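Local coordinates for ABC transporter substrate binding protein (Ribose) (Agrobacterium vitis S4, PDB 4WT7) that binds the sugar alcohol D-allitol between its two lobes and probably serves as the carbohydrate-binding component of an ABC transport system, at residues D140-L145 against D172-V177; G153-F158 against P182-I187; D201-V206 against T234-A239; K216-A221 against A240-I245; E244-G249 against P266-V271. One frame throughout, in Å; residues are numbered along the deposited sequence.

Interaction 1. Residues D140-L145 against D172-V177; sequences DLALQL and DQLVNV
The methyl group of Ala142 presses against the branch point of Val177, its CB 3.5 Å from Val177 CB, and both methyls of the valine lie almost as close around it. Val177 CG1 is set anti to its backbone N (chi1 168°) and CG2 beside that N, and the fork so formed straddles the alanine. Next to the fork, Leu174 supplies the other side of the seat: its CD1 comes to 4.0 Å from Ala142 CB, and the same methyl also rests on the leucine's backbone, Ala142 CB lying 3.9 Å from Leu174 CA. Towards the outer surface the contact is continued by Leu143, whose CD2 meets Val177 CG1 at 3.8 Å, the two side chains crossing at about a right angle.

Every one of these contacts is apolar, so the pairing depends on shape and burial. The small side chain at position 142 lets the backbones come near, with Ala142 CA and Leu174 CA 5.1 Å apart. The axes of the two short segments pass 8.6 Å from each other at a signed crossing angle of -42°. Beside the apolar patch, Gln173 NE2 is hydrogen-bonded to the backbone O of Trp135, a second tie between the helices.

Helices 134-148 and 165-178 lie together on one face of the mixed sheet of the lobe that contains them. Leu141 and Leu174 both touch Trp223 of strand 221-224, Leu145 rests on Val155 and Tyr248, and Leu174 also reaches Val157 of strand 153-158.

Interaction 2. Residues G153-F158 against P182-I187; sequences GNVVVF and PKVKII
Ile187 lies against Asn154, Val155 and Val156, and its side chain can be traced outward. CB lies 3.7 Å from Val155 O; CG1 stays beside that carbonyl and reaches Asn154 CB at 3.7 Å; CD1, at the tip, settles between Asn154 CB and Val156 CG2. CG1 stands anti to the carbonyl carbon (chi1 -67°) and the chain then runs on extended, which carries the tip to the face bearing Asn154 and Val156. On the other face Val157 CG2 is pressed tightly against Ile186 CG2, at 3.5 Å, while Val155 CG2 meets Val184 CG1.

The backbones pair in parallel, Gly153 with Val184, Asn154 with Lys185 and Val155 with Ile186. Gly153 O accepts from Lys185 N, and Gly153 N donates to Lys183 O; Val155 N bonds to Lys185 O, and Ile187 N to Val155 O at 2.8 Å. The Gly153 N to Lys183 O bond is straight at hydrogen (175°), although the donor sits above the carbonyl plane. Past Ile187 the direct pairing gives way to a water, which accepts from Val157 N at 3.0 Å and donates to Ile187 O at 2.7 Å.

This is the strand pair of a beta-alpha-beta unit whose connecting helix, 165-178, packs Leu174 against Val157 and Ile178 against Val184 and Ile186. Asn154 ND2 is held by Ser218 O, leaving OD1 beside the aliphatic start of Lys185. The chemistry implies that backbone bonds and one water fix the register while branched apolar side chains close the face of Val155 and Ile186; the Asn154 and Lys185 face is more polar.

Interaction 3. Residues D201-V206 against T234-A239; sequences DAFAQV and TQALAA
Phe203, Ala236 and Val206 bury the most surface here, and the alanine is the piece the other two close upon. Ala236 CB stands over one face of the Phe203 ring, 4.1 Å from its centroid and 20° off the ring normal, a CH-pi contact displaced toward the rim. The same methyl lies 3.4 Å from Phe203 O and 3.8 Å from Val206 CG1, so it is enclosed by ring, carbonyl and valine. With CG anti to the backbone N (chi1 -173°), the phenylalanine swings its ring across to the other helix, where Gln235 CB meets the ring edge in plane and Ala239 CB approaches CZ obliquely at 3.8 Å.

Helices 198-212 and 227-240 flank the mixed sheet of this periplasmic-binding-protein lobe on the same face, their short segments crossing at -47° with axes 8.3 Å apart. Alanine at the crossing permits this approach, Phe203 CA and Ala236 CA being 5.0 Å apart. Phe203 O is also hydrogen-bonded to Thr207 OG1, one turn further along its own helix. On the sheet side, Val206 touches Phe158 and Ile222, and Leu237 also reaches Ile222.

Interaction 4. Residues K216-A221 against A240-I245; sequences KGSIKA and AGRTEI
Lys216 passes obliquely across the carboxylate of Glu244, with methylenes rather than the ammonium doing the touching: Lys216 CE is 3.7 Å from Glu244 OE1, and Lys216 CG lies near OE2. Lys216 NZ stays 4.7 Å from Glu244 OE1, so the attraction of the charges is probably only a general electrostatic one. Glu244 has its firm partner within its own loop. Arg242 NE donates to Glu244 OE2 at 2.8 Å in a salt bridge, in the guanidinium plane and on the oxygen's syn lone pair. Glu244 CG is wedged between its backbone N and carbonyl carbon (chi1 71°), and the bend that follows turns the carboxylate to Arg242, which is held further by Tyr213 O at NH2.

Deeper in, Ile245 slants across Ile219, CD1 reaching Ile219 CB at 4.0 Å. Ile245 CG1 lies 3.6 Å from Ile219 O, a buried carbonyl oxygen with no polar partner in the model. One water bridges the two loops, donating to Lys220 O and Glu244 O.

The loops lead into neighbouring parallel strands, 221-224 and 246-249. Behind them Gly241 ends helix 227-240 in a Schellman motif, while Leu210 of helix 198-212 packs on Ile245.

Interaction 5. Residues E244-G249 against P266-V271; sequences EIKTYG and PAAADV
The Tyr248 ring is met obliquely by two methyls of the adjoining strand, Ala269 CB at 3.7 Å from CD1 and Ala268 CB at 3.8 Å from CZ, neither squarely over a face nor at an edge. With CG anti to the carbonyl carbon (chi1 -65°), the ring rises from the sheet toward helix 134-148 and leans over Ala268 and Ala269; its OH is hydrogen-bonded to Asp148 of that helix, which fixes the far end. The other flat group, the Asp270 carboxylate, lies next to Gly249: OD1 is 3.3 Å from Gly249 O, two acceptors without a bond between them, and takes its hydrogen bond from Gly252 N. Asp270 OD2 lies close to the like-charged Asp227, so the pair may raise each other's proton affinity.

The strands run parallel as the two arms of a beta-alpha-beta unit through helix 254-260, but a beta bulge interrupts their register. Thr247 pairs with Ala267, whereas Tyr248 pairs with Ala269, and Ala268 is the extra residue. At the bulge Thr247 O takes Ala268 N at 2.9 Å and, weakly, Ala269 N at 3.5 Å. Regular bonding frames it: Thr247 N to Pro266 O before, then Gly249 N to Ala269 O and Val271 N to Gly249 O at 2.8 Å.

On the face of Thr247 and Ala267, Thr247 OG1 sits 3.3 Å from Ala267 CA and is hydrogen-bonded to Thr234 OG1 of helix 227-240. Leu237 of that helix covers Thr247 and Pro266, while Leu145 touches Tyr248 on the other face of the sheet.

In the fold
All five contacts belong to one lobe, built round the mixed sheet ordered 184-186, 153-158, 221-224, 246-249, 267-272, 304-307. Interactions 2 and 5 pair strands of this sheet, centres 14 Å apart, with strand 221-224 between them. The helix pairs of interactions 1 and 3, centres 22 Å apart, cover its two faces. Interaction 4 joins the loops entering the two middle strands and touches all the others. Along the chain, interactions 1 and 2 interleave, as do 3 and 4, and interaction 5 begins where 4 ends. Allitol lies beyond the C-terminal ends of the parallel strands, about 8 Å from the Asp270 side chain, so these contacts shape the lobe behind the pocket.

Interaction 1. Residues D140-L145 against D172-V177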
# COMPACT_ATOMS: atom_id res chain seq x y z
N ASP A 140 13.54 -0.03 6.11
CA ASP A 140 13.40 -0.74 7.35
C ASP A 140 13.05 -2.21 7.09
O ASP A 140 13.58 -3.09 7.75
CB ASP A 140 12.32 -0.10 8.23
CG ASP A 140 12.77 1.23 8.85
OD1 ASP A 140 13.99 1.50 8.98
OD2 ASP A 140 11.86 2.00 9.20
N LEU A 141 12.11 -2.46 6.18
CA LEU A 141 11.74 -3.83 5.87
C LEU A 141 12.97 -4.58 5.30
O LEU A 141 13.33 -5.68 5.77
CB LEU A 141 10.55 -3.85 4.89
CG LEU A 141 9.96 -5.21 4.52
CD1 LEU A 141 9.48 -5.85 5.80
CD2 LEU A 141 8.80 -5.08 3.53
N ALA A 142 13.67 -3.95 4.38
CA ALA A 142 14.79 -4.60 3.74
C ALA A 142 15.90 -4.92 4.75
O ALA A 142 16.49 -5.99 4.71
CB ALA A 142 15.33 -3.74 2.58
N LEU A 143 16.18 -3.99 5.65
CA LEU A 143 17.24 -4.22 6.63
C LEU A 143 16.84 -5.36 7.57
O LEU A 143 17.68 -6.16 7.98
CB LEU A 143 17.55 -2.93 7.41
CG LEU A 143 18.30 -1.88 6.57
CD1 LEU A 143 18.30 -0.50 7.26
CD2 LEU A 143 19.72 -2.33 6.35
N GLN A 144 15.56 -5.42 7.90
CA GLN A 144 15.06 -6.50 8.74
C GLN A 144 15.28 -7.82 8.00
O GLN A 144 15.77 -8.80 8.57
CB GLN A 144 13.59 -6.31 9.06
CG GLN A 144 13.00 -7.46 9.90
CD GLN A 144 13.16 -7.20 11.37
OE1 GLN A 144 12.67 -6.19 11.87
NE2 GLN A 144 13.85 -8.08 12.08
N LEU A 145 14.91 -7.84 6.73
CA LEU A 145 15.03 -9.03 5.91
C LEU A 145 16.48 -9.50 5.90
O LEU A 145 16.77 -10.66 6.21
CB LEU A 145 14.48 -8.77 4.48
CG LEU A 145 14.49 -10.00 3.53
CD1 LEU A 145 13.49 -9.87 2.39
CD2 LEU A 145 15.85 -10.21 2.93
N ASP A 172 12.27 -0.19 -4.78
CA ASP A 172 13.54 0.52 -4.95
C ASP A 172 14.42 0.45 -3.70
O ASP A 172 15.64 0.30 -3.76
CB ASP A 172 13.28 1.99 -5.32
CG ASP A 172 12.83 2.15 -6.74
OD1 ASP A 172 12.87 1.15 -7.51
OD2 ASP A 172 12.42 3.25 -7.13
N GLN A 173 13.78 0.53 -2.54
CA GLN A 173 14.55 0.50 -1.31
C GLN A 173 15.10 -0.89 -1.02
O GLN A 173 16.20 -1.02 -0.48
CB GLN A 173 13.71 1.01 -0.16
CG GLN A 173 13.39 2.49 -0.30
CD GLN A 173 14.67 3.34 -0.29
OE1 GLN A 173 15.27 3.64 -1.34
NE2 GLN A 173 15.11 3.69 0.90
N LEU A 174 14.35 -1.93 -1.36
CA LEU A 174 14.84 -3.29 -1.23
C LEU A 174 16.06 -3.42 -2.12
O LEU A 174 17.12 -3.90 -1.70
CB LEU A 174 13.77 -4.27 -1.68
CG LEU A 174 14.26 -5.72 -1.76
CD1 LEU A 174 14.45 -6.27 -0.34
CD2 LEU A 174 13.26 -6.52 -2.55
N VAL A 175 15.92 -2.98 -3.36
CA VAL A 175 17.01 -3.13 -4.29
C VAL A 175 18.22 -2.42 -3.69
O VAL A 175 19.35 -2.93 -3.67
CB VAL A 175 16.70 -2.55 -5.67
CG1 VAL A 175 17.96 -2.41 -6.45
CG2 VAL A 175 15.68 -3.41 -6.39
N ASN A 176 17.97 -1.24 -3.15
CA ASN A 176 19.08 -0.43 -2.74
C ASN A 176 19.74 -0.88 -1.47
O ASN A 176 20.92 -0.60 -1.25
CB ASN A 176 18.67 1.00 -2.58
CG ASN A 176 19.84 1.89 -2.53
OD1 ASN A 176 20.55 2.02 -3.53
ND2 ASN A 176 20.11 2.45 -1.36
N VAL A 177 18.96 -1.49 -0.59
CA VAL A 177 19.53 -2.03 0.61
C VAL A 177 20.40 -3.23 0.24
O VAL A 177 21.56 -3.28 0.63
CB VAL A 177 18.45 -2.37 1.64
CG1 VAL A 177 19.02 -3.19 2.76
CG2 VAL A 177 17.86 -1.07 2.19

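Interaction 2. Residues G153-F158 against P182-I187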
# COMPACT_ATOMS: atom_id res chain seq x y z
N GLY A 153 21.71 -15.16 0.97
CA GLY A 153 20.66 -16.04 0.51
C GLY A 153 19.75 -15.47 -0.57
O GLY A 153 19.84 -14.30 -0.95
N ASN A 154 18.84 -16.32 -1.04
CA ASN A 154 18.01 -16.02 -2.18
C ASN A 154 16.62 -15.58 -1.74
O ASN A 154 16.04 -16.14 -0.78
CB ASN A 154 17.98 -17.23 -3.13
CG ASN A 154 19.35 -17.52 -3.73
OD1 ASN A 154 20.10 -16.60 -4.08
ND2 ASN A 154 19.72 -18.78 -3.80
N VAL A 155 16.12 -14.55 -2.41
CA VAL A 155 14.86 -13.90 -2.07
C VAL A 155 13.92 -13.93 -3.25
O VAL A 155 14.27 -13.49 -4.35
CB VAL A 155 15.10 -12.44 -1.65
CG1 VAL A 155 13.81 -11.79 -1.19
CG2 VAL A 155 16.12 -12.37 -0.54
N VAL A 156 12.72 -14.46 -3.03
CA VAL A 156 11.69 -14.42 -4.02
C VAL A 156 10.96 -13.09 -3.80
O VAL A 156 10.62 -12.70 -2.66
CB VAL A 156 10.69 -15.59 -3.86
CG1 VAL A 156 9.56 -15.46 -4.85
CG2 VAL A 156 11.39 -16.95 -4.02
N VAL A 157 10.72 -12.39 -4.89
CA VAL A 157 10.21 -11.03 -4.79
C VAL A 157 8.93 -10.97 -5.60
O VAL A 157 8.92 -11.42 -6.76
CB VAL A 157 11.22 -10.01 -5.39
CG1 VAL A 157 10.50 -8.80 -5.84
CG2 VAL A 157 12.34 -9.67 -4.41
N PHE A 158 7.85 -10.45 -5.00
CA PHE A 158 6.61 -10.11 -5.72
C PHE A 158 6.68 -8.62 -6.03
O PHE A 158 6.75 -7.79 -5.11
CB PHE A 158 5.36 -10.34 -4.85
CG PHE A 158 4.88 -11.80 -4.78
CD1 PHE A 158 4.05 -12.34 -5.76
CD2 PHE A 158 5.21 -12.60 -3.69
CE1 PHE A 158 3.59 -13.66 -5.68
CE2 PHE A 158 4.76 -13.92 -3.60
CZ PHE A 158 3.93 -14.44 -4.59
N PRO A 182 25.76 -8.02 -0.98
CA PRO A 182 25.71 -8.66 -2.31
C PRO A 182 25.64 -10.19 -2.30
O PRO A 182 25.54 -10.77 -3.37
CB PRO A 182 27.00 -8.18 -2.97
CG PRO A 182 27.94 -7.96 -1.82
CD PRO A 182 27.10 -7.48 -0.68
N LYS A 183 25.66 -10.83 -1.13
CA LYS A 183 25.35 -12.26 -1.04
C LYS A 183 23.84 -12.49 -0.97
O LYS A 183 23.38 -13.63 -0.95
CB LYS A 183 26.02 -12.88 0.18
CG LYS A 183 27.51 -12.74 0.21
CD LYS A 183 28.14 -13.73 1.13
CE LYS A 183 29.47 -13.22 1.62
NZ LYS A 183 30.06 -14.16 2.61
N VAL A 184 23.09 -11.40 -0.90
CA VAL A 184 21.63 -11.42 -1.00
C VAL A 184 21.21 -11.20 -2.45
O VAL A 184 21.60 -10.21 -3.09
CB VAL A 184 20.97 -10.33 -0.13
CG1 VAL A 184 19.49 -10.51 -0.12
CG2 VAL A 184 21.51 -10.39 1.31
N LYS A 185 20.42 -12.12 -2.97
CA LYS A 185 20.05 -12.07 -4.38
C LYS A 185 18.57 -12.24 -4.53
O LYS A 185 17.94 -13.05 -3.83
CB LYS A 185 20.69 -13.24 -5.16
CG LYS A 185 22.10 -13.60 -4.74
CD LYS A 185 23.05 -12.44 -4.96
CE LYS A 185 24.28 -12.86 -5.79
NZ LYS A 185 25.05 -13.97 -5.13
N ILE A 186 18.03 -11.51 -5.48
CA ILE A 186 16.65 -11.65 -5.86
C ILE A 186 16.60 -12.71 -6.95
O ILE A 186 17.32 -12.64 -7.97
CB ILE A 186 16.06 -10.31 -6.38
CG1 ILE A 186 16.13 -9.24 -5.29
CG2 ILE A 186 14.63 -10.50 -6.87
CD1 ILE A 186 15.63 -7.87 -5.77
N ILE A 187 15.77 -13.72 -6.72
CA ILE A 187 15.63 -14.82 -7.64
C ILE A 187 14.99 -14.36 -8.93
O ILE A 187 14.01 -13.62 -8.92
CB ILE A 187 14.81 -15.92 -7.05
CG1 ILE A 187 15.57 -16.53 -5.87
CG2 ILE A 187 14.49 -16.96 -8.09
CD1 ILE A 187 14.92 -17.78 -5.35
O HOH W 1 11.81 -13.56 -7.38

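Interaction 3. Residues D201-V206 against T234-A239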
# COMPACT_ATOMS: atom_id res chain seq x y z
N ASP A 201 -3.68 -16.74 -5.74
CA ASP A 201 -2.64 -16.60 -6.76
C ASP A 201 -1.24 -16.62 -6.17
O ASP A 201 -0.32 -17.22 -6.74
CB ASP A 201 -2.81 -15.27 -7.51
CG ASP A 201 -1.70 -15.06 -8.52
OD1 ASP A 201 -1.83 -15.61 -9.63
OD2 ASP A 201 -0.69 -14.40 -8.18
N ALA A 202 -1.05 -15.91 -5.05
CA ALA A 202 0.26 -15.83 -4.42
C ALA A 202 0.63 -17.23 -3.88
O ALA A 202 1.76 -17.72 -4.04
CB ALA A 202 0.24 -14.78 -3.30
N PHE A 203 -0.34 -17.89 -3.27
CA PHE A 203 -0.19 -19.27 -2.84
C PHE A 203 0.31 -20.20 -3.98
O PHE A 203 1.27 -20.98 -3.81
CB PHE A 203 -1.54 -19.76 -2.33
CG PHE A 203 -1.49 -21.11 -1.70
CD1 PHE A 203 -1.55 -22.24 -2.48
CD2 PHE A 203 -1.37 -21.23 -0.34
CE1 PHE A 203 -1.50 -23.49 -1.90
CE2 PHE A 203 -1.31 -22.46 0.25
CZ PHE A 203 -1.38 -23.59 -0.52
N ALA A 204 -0.34 -20.12 -5.14
CA ALA A 204 -0.01 -20.95 -6.30
C ALA A 204 1.39 -20.64 -6.84
O ALA A 204 2.17 -21.54 -7.14
CB ALA A 204 -1.08 -20.76 -7.41
N GLN A 205 1.72 -19.36 -6.96
CA GLN A 205 3.02 -18.95 -7.47
C GLN A 205 4.17 -19.40 -6.56
O GLN A 205 5.19 -19.94 -7.02
CB GLN A 205 3.06 -17.43 -7.66
CG GLN A 205 2.18 -16.95 -8.80
CD GLN A 205 2.68 -15.63 -9.34
OE1 GLN A 205 3.77 -15.57 -9.91
NE2 GLN A 205 1.92 -14.57 -9.14
N VAL A 206 3.99 -19.19 -5.25
CA VAL A 206 4.98 -19.64 -4.30
C VAL A 206 5.04 -21.17 -4.32
O VAL A 206 6.13 -21.75 -4.38
CB VAL A 206 4.70 -19.12 -2.88
CG1 VAL A 206 5.68 -19.73 -1.87
CG2 VAL A 206 4.79 -17.62 -2.85
N THR A 234 2.90 -17.08 2.84
CA THR A 234 3.10 -17.68 4.15
C THR A 234 2.35 -19.02 4.21
O THR A 234 2.92 -20.06 4.59
CB THR A 234 2.62 -16.70 5.24
OG1 THR A 234 3.37 -15.49 5.10
CG2 THR A 234 2.83 -17.26 6.64
N GLN A 235 1.09 -18.99 3.80
CA GLN A 235 0.31 -20.21 3.72
C GLN A 235 1.00 -21.26 2.86
O GLN A 235 1.05 -22.43 3.26
CB GLN A 235 -1.07 -19.91 3.17
CG GLN A 235 -1.90 -19.01 4.04
CD GLN A 235 -3.13 -18.47 3.32
OE1 GLN A 235 -3.34 -18.75 2.15
NE2 GLN A 235 -3.94 -17.69 4.03
N ALA A 236 1.52 -20.88 1.68
CA ALA A 236 2.10 -21.87 0.79
C ALA A 236 3.33 -22.49 1.45
O ALA A 236 3.57 -23.68 1.30
CB ALA A 236 2.47 -21.26 -0.60
N LEU A 237 4.08 -21.71 2.23
CA LEU A 237 5.22 -22.27 2.95
C LEU A 237 4.78 -23.35 3.95
O LEU A 237 5.41 -24.43 4.04
CB LEU A 237 5.99 -21.19 3.70
CG LEU A 237 6.64 -20.11 2.83
CD1 LEU A 237 7.23 -19.06 3.70
CD2 LEU A 237 7.70 -20.70 1.87
N ALA A 238 3.70 -23.09 4.68
CA ALA A 238 3.24 -24.05 5.69
C ALA A 238 2.77 -25.33 5.00
O ALA A 238 3.18 -26.43 5.33
CB ALA A 238 2.14 -23.45 6.54
N ALA A 239 1.90 -25.15 4.00
CA ALA A 239 1.39 -26.27 3.20
C ALA A 239 2.52 -27.14 2.62
O ALA A 239 2.42 -28.36 2.61
CB ALA A 239 0.48 -25.73 2.06

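Interaction 4. Residues K216-A221 against A240-I245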
# COMPACT_ATOMS: atom_id res chain seq x y z
N LYS A 216 16.43 -27.47 0.69
CA LYS A 216 16.28 -26.64 1.87
C LYS A 216 17.44 -25.62 1.96
O LYS A 216 18.62 -25.97 1.87
CB LYS A 216 16.21 -27.53 3.11
CG LYS A 216 15.87 -26.79 4.39
CD LYS A 216 15.77 -27.72 5.60
CE LYS A 216 14.56 -27.34 6.47
NZ LYS A 216 14.39 -28.10 7.76
N GLY A 217 17.09 -24.35 2.09
CA GLY A 217 18.07 -23.29 2.14
C GLY A 217 18.31 -22.56 0.82
O GLY A 217 18.97 -21.53 0.80
N SER A 218 17.78 -23.06 -0.29
CA SER A 218 18.00 -22.39 -1.58
C SER A 218 17.09 -21.17 -1.80
O SER A 218 17.24 -20.43 -2.78
CB SER A 218 17.85 -23.39 -2.73
OG SER A 218 16.51 -23.82 -2.85
N ILE A 219 16.12 -21.01 -0.91
CA ILE A 219 15.34 -19.77 -0.79
C ILE A 219 15.33 -19.43 0.70
O ILE A 219 15.20 -20.34 1.52
CB ILE A 219 13.88 -19.96 -1.25
CG1 ILE A 219 13.86 -20.38 -2.72
CG2 ILE A 219 13.07 -18.70 -0.99
CD1 ILE A 219 12.50 -20.71 -3.26
N LYS A 220 15.49 -18.17 1.06
CA LYS A 220 15.53 -17.80 2.47
C LYS A 220 14.42 -16.83 2.83
O LYS A 220 13.98 -16.78 4.00
CB LYS A 220 16.89 -17.22 2.86
CG LYS A 220 18.05 -18.12 2.50
CD LYS A 220 18.81 -18.69 3.69
CE LYS A 220 19.47 -17.56 4.48
NZ LYS A 220 20.90 -17.81 4.85
N ALA A 221 13.96 -16.06 1.84
CA ALA A 221 12.90 -15.10 2.09
C ALA A 221 11.99 -14.88 0.88
O ALA A 221 12.35 -15.20 -0.27
CB ALA A 221 13.49 -13.78 2.53
N ALA A 240 3.59 -26.51 2.16
CA ALA A 240 4.68 -27.22 1.51
C ALA A 240 5.75 -27.82 2.46
O ALA A 240 6.66 -28.49 1.99
CB ALA A 240 5.36 -26.29 0.49
N GLY A 241 5.65 -27.57 3.76
CA GLY A 241 6.70 -27.95 4.70
C GLY A 241 8.03 -27.20 4.55
O GLY A 241 9.10 -27.78 4.78
N ARG A 242 7.95 -25.93 4.16
CA ARG A 242 9.14 -25.10 3.91
C ARG A 242 9.13 -23.83 4.75
O ARG A 242 9.19 -22.71 4.19
CB ARG A 242 9.23 -24.72 2.42
CG ARG A 242 9.38 -25.92 1.47
CD ARG A 242 10.77 -26.54 1.53
NE ARG A 242 11.81 -25.61 1.09
CZ ARG A 242 12.07 -25.30 -0.20
NH1 ARG A 242 11.39 -25.85 -1.18
NH2 ARG A 242 13.05 -24.45 -0.51
N THR A 243 9.03 -23.98 6.07
CA THR A 243 8.83 -22.83 6.92
C THR A 243 10.17 -22.32 7.44
O THR A 243 10.21 -21.43 8.27
CB THR A 243 7.83 -23.09 8.08
OG1 THR A 243 8.17 -24.29 8.78
CG2 THR A 243 6.41 -23.19 7.53
N GLU A 244 11.26 -22.89 6.94
CA GLU A 244 12.55 -22.28 7.17
C GLU A 244 12.55 -20.93 6.45
O GLU A 244 13.25 -19.99 6.85
CB GLU A 244 13.69 -23.17 6.68
CG GLU A 244 13.81 -23.29 5.15
CD GLU A 244 12.86 -24.30 4.54
OE1 GLU A 244 12.05 -24.94 5.24
OE2 GLU A 244 12.94 -24.48 3.33
N ILE A 245 11.74 -20.83 5.40
CA ILE A 245 11.65 -19.60 4.59
C ILE A 245 10.87 -18.51 5.32
O ILE A 245 9.81 -18.79 5.88
CB ILE A 245 10.96 -19.89 3.24
CG1 ILE A 245 11.77 -20.92 2.44
CG2 ILE A 245 10.76 -18.62 2.44
CD1 ILE A 245 11.05 -21.44 1.23
O HOH W 2 14.99 -18.41 5.68

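Interaction 5. Residues E244-G249 against P266-V271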
# COMPACT_ATOMS: atom_id res chain seq x y z
N GLU A 244 11.26 -22.89 6.94
CA GLU A 244 12.55 -22.28 7.17
C GLU A 244 12.55 -20.93 6.45
O GLU A 244 13.25 -19.99 6.85
CB GLU A 244 13.69 -23.17 6.68
CG GLU A 244 13.81 -23.29 5.15
CD GLU A 244 12.86 -24.30 4.54
OE1 GLU A 244 12.05 -24.94 5.24
OE2 GLU A 244 12.94 -24.48 3.33
N ILE A 245 11.74 -20.83 5.40
CA ILE A 245 11.65 -19.60 4.59
C ILE A 245 10.87 -18.51 5.32
O ILE A 245 9.81 -18.79 5.88
CB ILE A 245 10.96 -19.89 3.24
CG1 ILE A 245 11.77 -20.92 2.44
CG2 ILE A 245 10.76 -18.62 2.44
CD1 ILE A 245 11.05 -21.44 1.23
N LYS A 246 11.38 -17.27 5.32
CA LYS A 246 10.73 -16.15 6.03
C LYS A 246 10.02 -15.20 5.07
O LYS A 246 10.51 -14.92 3.98
CB LYS A 246 11.77 -15.33 6.82
CG LYS A 246 12.42 -16.11 7.99
CD LYS A 246 13.66 -15.37 8.54
CE LYS A 246 14.21 -16.06 9.78
NZ LYS A 246 14.45 -17.48 9.51
N THR A 247 8.87 -14.67 5.48
CA THR A 247 8.14 -13.75 4.60
C THR A 247 8.08 -12.32 5.16
O THR A 247 8.17 -12.10 6.36
CB THR A 247 6.72 -14.28 4.23
OG1 THR A 247 5.80 -14.06 5.31
CG2 THR A 247 6.80 -15.78 3.91
N TYR A 248 7.88 -11.37 4.23
CA TYR A 248 8.01 -9.95 4.55
C TYR A 248 6.98 -9.14 3.78
O TYR A 248 6.71 -9.44 2.63
CB TYR A 248 9.42 -9.47 4.19
CG TYR A 248 10.47 -10.13 5.02
CD1 TYR A 248 10.83 -9.62 6.27
CD2 TYR A 248 11.08 -11.30 4.60
CE1 TYR A 248 11.77 -10.24 7.05
CE2 TYR A 248 12.01 -11.96 5.40
CZ TYR A 248 12.35 -11.42 6.62
OH TYR A 248 13.29 -12.06 7.40
N GLY A 249 6.41 -8.12 4.42
CA GLY A 249 5.45 -7.26 3.75
C GLY A 249 5.06 -5.97 4.47
O GLY A 249 5.65 -5.58 5.49
N PRO A 266 6.04 -18.70 9.38
CA PRO A 266 7.20 -18.09 8.73
C PRO A 266 7.04 -16.58 8.42
O PRO A 266 7.97 -15.95 7.93
CB PRO A 266 7.34 -18.91 7.44
CG PRO A 266 5.98 -19.44 7.19
CD PRO A 266 5.40 -19.71 8.54
N ALA A 267 5.88 -16.00 8.71
CA ALA A 267 5.70 -14.56 8.55
C ALA A 267 6.58 -13.83 9.56
O ALA A 267 6.37 -13.92 10.80
CB ALA A 267 4.24 -14.20 8.72
N ALA A 268 7.55 -13.08 9.03
CA ALA A 268 8.63 -12.57 9.87
C ALA A 268 8.50 -11.09 10.24
O ALA A 268 8.88 -10.67 11.32
CB ALA A 268 9.98 -12.84 9.19
N ALA A 269 7.99 -10.30 9.31
CA ALA A 269 7.87 -8.85 9.49
C ALA A 269 6.81 -8.27 8.55
O ALA A 269 6.64 -8.72 7.41
CB ALA A 269 9.19 -8.18 9.28
N ASP A 270 6.08 -7.26 9.05
CA ASP A 270 5.03 -6.59 8.27
C ASP A 270 5.04 -5.18 8.78
O ASP A 270 4.84 -4.96 9.98
CB ASP A 270 3.68 -7.23 8.56
CG ASP A 270 2.55 -6.68 7.73
OD1 ASP A 270 2.75 -5.68 6.96
OD2 ASP A 270 1.43 -7.26 7.83
N VAL A 271 5.35 -4.23 7.92
CA VAL A 271 5.31 -2.83 8.36
C VAL A 271 3.87 -2.32 8.35
O VAL A 271 3.23 -2.16 7.29
CB VAL A 271 6.22 -1.91 7.50
CG1 VAL A 271 6.18 -0.50 8.06
CG2 VAL A 271 7.68 -2.45 7.46